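Local coordinates for protein sulfoquinovosidase (Escherichia coli, PDB 5AEG) that hydrolyses sulfoquinovosyl diacylglycerides and simple sulfoquinovosides, releasing sulfoquinovose for use as a source of carbon and sulfur, at residues K270-V282 with F548-T562. Sequence-based numbering, arbitrary orientation.
Sequences KKLDTMRNAGVKV and FDGDAETIAHFARMT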
loop_
_atom_site.group_PDB
_atom_site.type_symbol
_atom_site.label_atom_id
_atom_site.label_comp_id
_atom_site.label_asym_id
_atom_site.label_seq_id
_atom_site.Cartn_x
_atom_site.Cartn_y
_atom_site.Cartn_z
ATOM N N LYS A 270 3.778 -32.442 -0.726
ATOM C CA LYS A 270 5.171 -32.843 -0.964
ATOM C C LYS A 270 6.117 -31.702 -0.643
ATOM O O LYS A 270 7.197 -31.897 -0.107
ATOM C CB LYS A 270 5.438 -33.251 -2.417
ATOM C CG LYS A 270 4.981 -34.701 -2.725
ATOM C CD LYS A 270 5.688 -35.336 -3.944
ATOM C CE LYS A 270 7.069 -35.974 -3.637
ATOM N NZ LYS A 270 8.244 -35.027 -3.653
ATOM N N LYS A 271 5.719 -30.516 -1.060
ATOM C CA LYS A 271 6.576 -29.342 -0.840
ATOM C C LYS A 271 6.624 -28.967 0.632
ATOM O O LYS A 271 7.721 -28.692 1.124
ATOM C CB LYS A 271 6.183 -28.162 -1.727
ATOM C CG LYS A 271 6.464 -28.404 -3.171
ATOM C CD LYS A 271 6.139 -27.143 -3.957
ATOM C CE LYS A 271 6.135 -27.327 -5.462
ATOM N NZ LYS A 271 7.492 -27.629 -5.909
ATOM N N LEU A 272 5.506 -29.027 1.337
ATOM C CA LEU A 272 5.471 -28.802 2.770
ATOM C C LEU A 272 6.445 -29.730 3.480
ATOM O O LEU A 272 7.205 -29.325 4.405
ATOM C CB LEU A 272 4.062 -28.984 3.368
ATOM C CG LEU A 272 3.926 -28.986 4.894
ATOM C CD1 LEU A 272 4.297 -27.585 5.421
ATOM C CD2 LEU A 272 2.542 -29.419 5.362
ATOM N N ASP A 273 6.395 -31.001 3.092
ATOM C CA ASP A 273 7.236 -31.987 3.753
ATOM C C ASP A 273 8.687 -31.813 3.478
ATOM O O ASP A 273 9.458 -32.001 4.408
ATOM C CB ASP A 273 6.804 -33.438 3.395
ATOM C CG ASP A 273 5.488 -33.828 4.048
ATOM O OD1 ASP A 273 5.190 -33.390 5.160
ATOM O OD2 ASP A 273 4.743 -34.654 3.496
ATOM N N THR A 274 9.072 -31.578 2.222
ATOM C CA THR A 274 10.436 -31.320 1.862
ATOM C C THR A 274 11.060 -30.155 2.677
ATOM O O THR A 274 12.216 -30.253 3.141
ATOM C CB THR A 274 10.510 -30.967 0.374
ATOM O OG1 THR A 274 10.111 -32.110 -0.382
ATOM C CG2 THR A 274 11.889 -30.491 -0.052
ATOM N N MET A 275 10.291 -29.079 2.813
ATOM C CA MET A 275 10.790 -27.901 3.571
ATOM C C MET A 275 10.886 -28.208 5.062
ATOM O O MET A 275 11.930 -27.914 5.680
ATOM C CB MET A 275 9.899 -26.701 3.329
ATOM C CG MET A 275 9.948 -26.233 1.853
ATOM S SD MET A 275 11.519 -25.850 1.121
ATOM C CE MET A 275 11.722 -24.125 1.622
ATOM N N ARG A 276 9.799 -28.732 5.620
ATOM C CA ARG A 276 9.745 -29.029 7.068
ATOM C C ARG A 276 10.840 -30.041 7.427
ATOM O O ARG A 276 11.502 -29.861 8.473
ATOM C CB ARG A 276 8.416 -29.580 7.476
ATOM C CG ARG A 276 7.396 -28.553 7.861
ATOM C CD ARG A 276 6.199 -29.208 8.479
ATOM N NE ARG A 276 5.766 -30.488 7.794
ATOM C CZ ARG A 276 4.554 -31.039 7.933
ATOM N NH1 ARG A 276 3.657 -30.486 8.746
ATOM N NH2 ARG A 276 4.225 -32.147 7.257
ATOM N N ASN A 277 11.069 -31.059 6.588
ATOM C CA ASN A 277 12.062 -32.079 6.921
ATOM C C ASN A 277 13.489 -31.638 6.773
ATOM O O ASN A 277 14.352 -32.275 7.303
ATOM C CB ASN A 277 11.873 -33.384 6.113
ATOM C CG ASN A 277 10.559 -34.060 6.374
ATOM O OD1 ASN A 277 9.840 -33.800 7.338
ATOM N ND2 ASN A 277 10.209 -34.913 5.476
ATOM N N ALA A 278 13.739 -30.554 6.056
ATOM C CA ALA A 278 15.026 -29.912 5.986
ATOM C C ALA A 278 15.200 -28.864 7.043
ATOM O O ALA A 278 16.192 -28.196 7.039
ATOM C CB ALA A 278 15.230 -29.276 4.619
ATOM N N GLY A 279 14.297 -28.678 7.970
ATOM C CA GLY A 279 14.567 -27.680 9.055
ATOM C C GLY A 279 13.943 -26.294 8.791
ATOM O O GLY A 279 14.135 -25.365 9.572
ATOM N N VAL A 280 13.133 -26.147 7.736
ATOM C CA VAL A 280 12.470 -24.832 7.473
ATOM C C VAL A 280 11.293 -24.667 8.426
ATOM O O VAL A 280 10.502 -25.555 8.590
ATOM C CB VAL A 280 12.038 -24.675 5.993
ATOM C CG1 VAL A 280 11.453 -23.273 5.739
ATOM C CG2 VAL A 280 13.229 -24.919 5.064
ATOM N N LYS A 281 11.173 -23.481 9.029
ATOM C CA LYS A 281 10.020 -23.145 9.827
ATOM C C LYS A 281 8.928 -22.677 8.868
ATOM O O LYS A 281 9.091 -21.587 8.241
ATOM C CB LYS A 281 10.309 -22.032 10.841
ATOM C CG LYS A 281 11.538 -22.229 11.732
ATOM C CD LYS A 281 11.489 -23.569 12.417
ATOM C CE LYS A 281 12.495 -23.614 13.576
ATOM N NZ LYS A 281 13.833 -23.884 13.005
ATOM N N VAL A 282 7.854 -23.441 8.824
ATOM C CA VAL A 282 6.760 -23.236 7.861
ATOM C C VAL A 282 5.509 -23.046 8.659
ATOM O O VAL A 282 5.130 -23.933 9.439
ATOM C CB VAL A 282 6.577 -24.420 6.898
ATOM C CG1 VAL A 282 5.449 -24.133 5.898
ATOM C CG2 VAL A 282 7.805 -24.687 6.088
ATOM N N PHE A 548 11.540 -21.779 -4.001
ATOM C CA PHE A 548 12.057 -22.046 -2.620
ATOM C C PHE A 548 12.693 -23.445 -2.429
ATOM O O PHE A 548 13.457 -23.654 -1.503
ATOM C CB PHE A 548 11.001 -21.774 -1.582
ATOM C CG PHE A 548 9.762 -22.609 -1.668
ATOM C CD1 PHE A 548 9.793 -23.971 -1.363
ATOM C CD2 PHE A 548 8.523 -22.013 -1.985
ATOM C CE1 PHE A 548 8.634 -24.746 -1.400
ATOM C CE2 PHE A 548 7.370 -22.773 -2.041
ATOM C CZ PHE A 548 7.399 -24.125 -1.715
ATOM N N ASP A 549 12.330 -24.384 -3.327
ATOM C CA ASP A 549 12.812 -25.773 -3.253
ATOM C C ASP A 549 13.690 -26.121 -4.426
ATOM O O ASP A 549 13.817 -27.293 -4.774
ATOM C CB ASP A 549 11.630 -26.729 -3.099
ATOM C CG ASP A 549 10.595 -26.618 -4.243
ATOM O OD1 ASP A 549 10.698 -25.656 -5.073
ATOM O OD2 ASP A 549 9.719 -27.509 -4.281
ATOM N N GLY A 550 14.327 -25.117 -5.050
ATOM C CA GLY A 550 15.048 -25.358 -6.316
ATOM C C GLY A 550 16.258 -26.276 -6.136
ATOM O O GLY A 550 16.651 -26.959 -7.061
ATOM N N ASP A 551 16.866 -26.257 -4.955
ATOM C CA ASP A 551 18.058 -27.125 -4.656
ATOM C C ASP A 551 18.307 -27.079 -3.151
ATOM O O ASP A 551 17.609 -26.302 -2.372
ATOM C CB ASP A 551 19.317 -26.790 -5.551
ATOM C CG ASP A 551 19.987 -25.435 -5.246
ATOM O OD1 ASP A 551 19.648 -24.748 -4.232
ATOM O OD2 ASP A 551 20.886 -25.045 -6.037
ATOM N N ALA A 552 19.269 -27.865 -2.704
ATOM C CA ALA A 552 19.516 -27.974 -1.263
ATOM C C ALA A 552 20.006 -26.676 -0.671
ATOM O O ALA A 552 19.593 -26.317 0.480
ATOM C CB ALA A 552 20.544 -29.116 -0.958
ATOM N N GLU A 553 20.838 -25.957 -1.403
ATOM C CA GLU A 553 21.357 -24.696 -0.891
ATOM C C GLU A 553 20.201 -23.679 -0.668
ATOM O O GLU A 553 20.165 -22.975 0.342
ATOM C CB GLU A 553 22.368 -24.124 -1.853
ATOM C CG GLU A 553 22.980 -22.806 -1.397
ATOM C CD GLU A 553 23.934 -22.168 -2.408
ATOM O OE1 GLU A 553 24.117 -22.700 -3.536
ATOM O OE2 GLU A 553 24.515 -21.125 -2.039
ATOM N N THR A 554 19.248 -23.661 -1.585
ATOM C CA THR A 554 18.083 -22.784 -1.443
ATOM C C THR A 554 17.281 -23.168 -0.240
ATOM O O THR A 554 16.899 -22.306 0.546
ATOM C CB THR A 554 17.200 -22.856 -2.728
ATOM O OG1 THR A 554 18.004 -22.520 -3.847
ATOM C CG2 THR A 554 15.959 -21.926 -2.603
ATOM N N ILE A 555 16.984 -24.469 -0.079
ATOM C CA ILE A 555 16.188 -24.938 1.034
ATOM C C ILE A 555 16.904 -24.631 2.380
ATOM O O ILE A 555 16.273 -24.156 3.339
ATOM C CB ILE A 555 15.859 -26.490 0.913
ATOM C CG1 ILE A 555 14.885 -26.727 -0.281
ATOM C CG2 ILE A 555 15.191 -26.981 2.162
ATOM C CD1 ILE A 555 14.828 -28.155 -0.775
ATOM N N ALA A 556 18.220 -24.905 2.454
ATOM C CA ALA A 556 18.921 -24.646 3.712
ATOM C C ALA A 556 18.926 -23.118 4.023
ATOM O O ALA A 556 19.014 -22.679 5.173
ATOM C CB ALA A 556 20.369 -25.146 3.631
ATOM N N HIS A 557 18.992 -22.321 2.947
ATOM C CA HIS A 557 18.901 -20.864 3.093
ATOM C C HIS A 557 17.597 -20.430 3.716
ATOM O O HIS A 557 17.611 -19.673 4.716
ATOM C CB HIS A 557 19.181 -20.117 1.772
ATOM C CG HIS A 557 19.251 -18.651 1.952
ATOM N ND1 HIS A 557 20.355 -18.027 2.488
ATOM C CD2 HIS A 557 18.297 -17.691 1.832
ATOM C CE1 HIS A 557 20.105 -16.733 2.589
ATOM N NE2 HIS A 557 18.871 -16.520 2.223
ATOM N N PHE A 558 16.457 -20.912 3.204
ATOM C CA PHE A 558 15.163 -20.742 3.857
ATOM C C PHE A 558 15.160 -21.263 5.317
ATOM O O PHE A 558 14.539 -20.630 6.217
ATOM C CB PHE A 558 14.049 -21.373 2.968
ATOM C CG PHE A 558 13.573 -20.449 1.870
ATOM C CD1 PHE A 558 14.286 -20.278 0.677
ATOM C CD2 PHE A 558 12.484 -19.635 2.130
ATOM C CE1 PHE A 558 13.845 -19.382 -0.283
ATOM C CE2 PHE A 558 12.049 -18.752 1.186
ATOM C CZ PHE A 558 12.741 -18.606 0.003
ATOM N N ALA A 559 15.789 -22.432 5.555
ATOM C CA ALA A 559 15.869 -22.961 6.944
ATOM C C ALA A 559 16.579 -21.894 7.870
ATOM O O ALA A 559 16.034 -21.526 8.880
ATOM C CB ALA A 559 16.557 -24.338 7.016
ATOM N N ARG A 560 17.694 -21.358 7.429
ATOM C CA ARG A 560 18.464 -20.378 8.214
ATOM C C ARG A 560 17.678 -19.101 8.450
ATOM O O ARG A 560 17.533 -18.662 9.581
ATOM C CB ARG A 560 19.787 -20.073 7.526
ATOM C CG ARG A 560 20.624 -18.882 8.107
ATOM C CD ARG A 560 21.740 -18.394 7.158
ATOM N NE ARG A 560 22.398 -17.190 7.678
ATOM C CZ ARG A 560 23.213 -17.165 8.743
ATOM N NH1 ARG A 560 23.559 -18.274 9.362
ATOM N NH2 ARG A 560 23.714 -16.023 9.193
ATOM N N MET A 561 17.073 -18.547 7.388
ATOM C CA MET A 561 16.419 -17.236 7.550
ATOM C C MET A 561 15.088 -17.310 8.161
ATOM O O MET A 561 14.692 -16.348 8.866
ATOM C CB MET A 561 16.409 -16.428 6.206
ATOM C CG MET A 561 17.781 -16.292 5.545
ATOM S SD MET A 561 19.136 -15.791 6.637
ATOM C CE MET A 561 18.653 -14.106 6.987
ATOM N N THR A 562 14.357 -18.421 7.983
ATOM C CA THR A 562 13.157 -18.605 8.777
ATOM C C THR A 562 13.460 -18.824 10.258
ATOM O O THR A 562 12.630 -18.464 11.095
ATOM C CB THR A 562 12.199 -19.708 8.265
ATOM O OG1 THR A 562 12.844 -20.987 8.268
ATOM C CG2 THR A 562 11.772 -19.382 6.844
HETATM O O HOH W 1 8.053 -24.719 -5.868
#
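Met-275 fills the buried middle of this contact with an unbranched, pliable chain. Bent at chi2 (-55°) and chi3 (-86°), it sets CE 3.6 Å from Phe-548 CD1 and brings SD beside the same ring in an oblique Met-aromatic contact, while CE also meets CB of Phe-558. SD lies against Ile-555 CG1; at the solvent edge, Ile-555 CG2 comes within 3.4 Å of Ala-278 CB, which leaves little room beyond a methyl. The two helices that carry these side chains belong to the (beta/alpha)8 barrel of family GH31: helix 265-277 leads into strand 282-286, helix 552-567 follows strand 534-536, and both pack outside strand 257-260. Gly-279 ends the first helix in a Schellman motif, its positive phi one at which a side chain would jam against the preceding carbonyl O. Val-280 then lays CG2 against the backbone of Ile-555 and Ala-559, whose small side chain lets the chains approach. Past this helix end, Lys-281 N donates to Thr-562 OG1 (3.1 Å), which itself donates to Phe-558 O. A valine in place of Thr-562 would probably leave Lys-281 N without this acceptor and lose the bond to Phe-558 O. On the looser, partly exposed side, Lys-271 reaches past Phe-548 and turns at its last torsion (chi4 -66°), bringing NZ to the syn lone pair of Asp-549 OD2, a 2.8 Å salt bridge; a water links NZ to Asp-549 OD1.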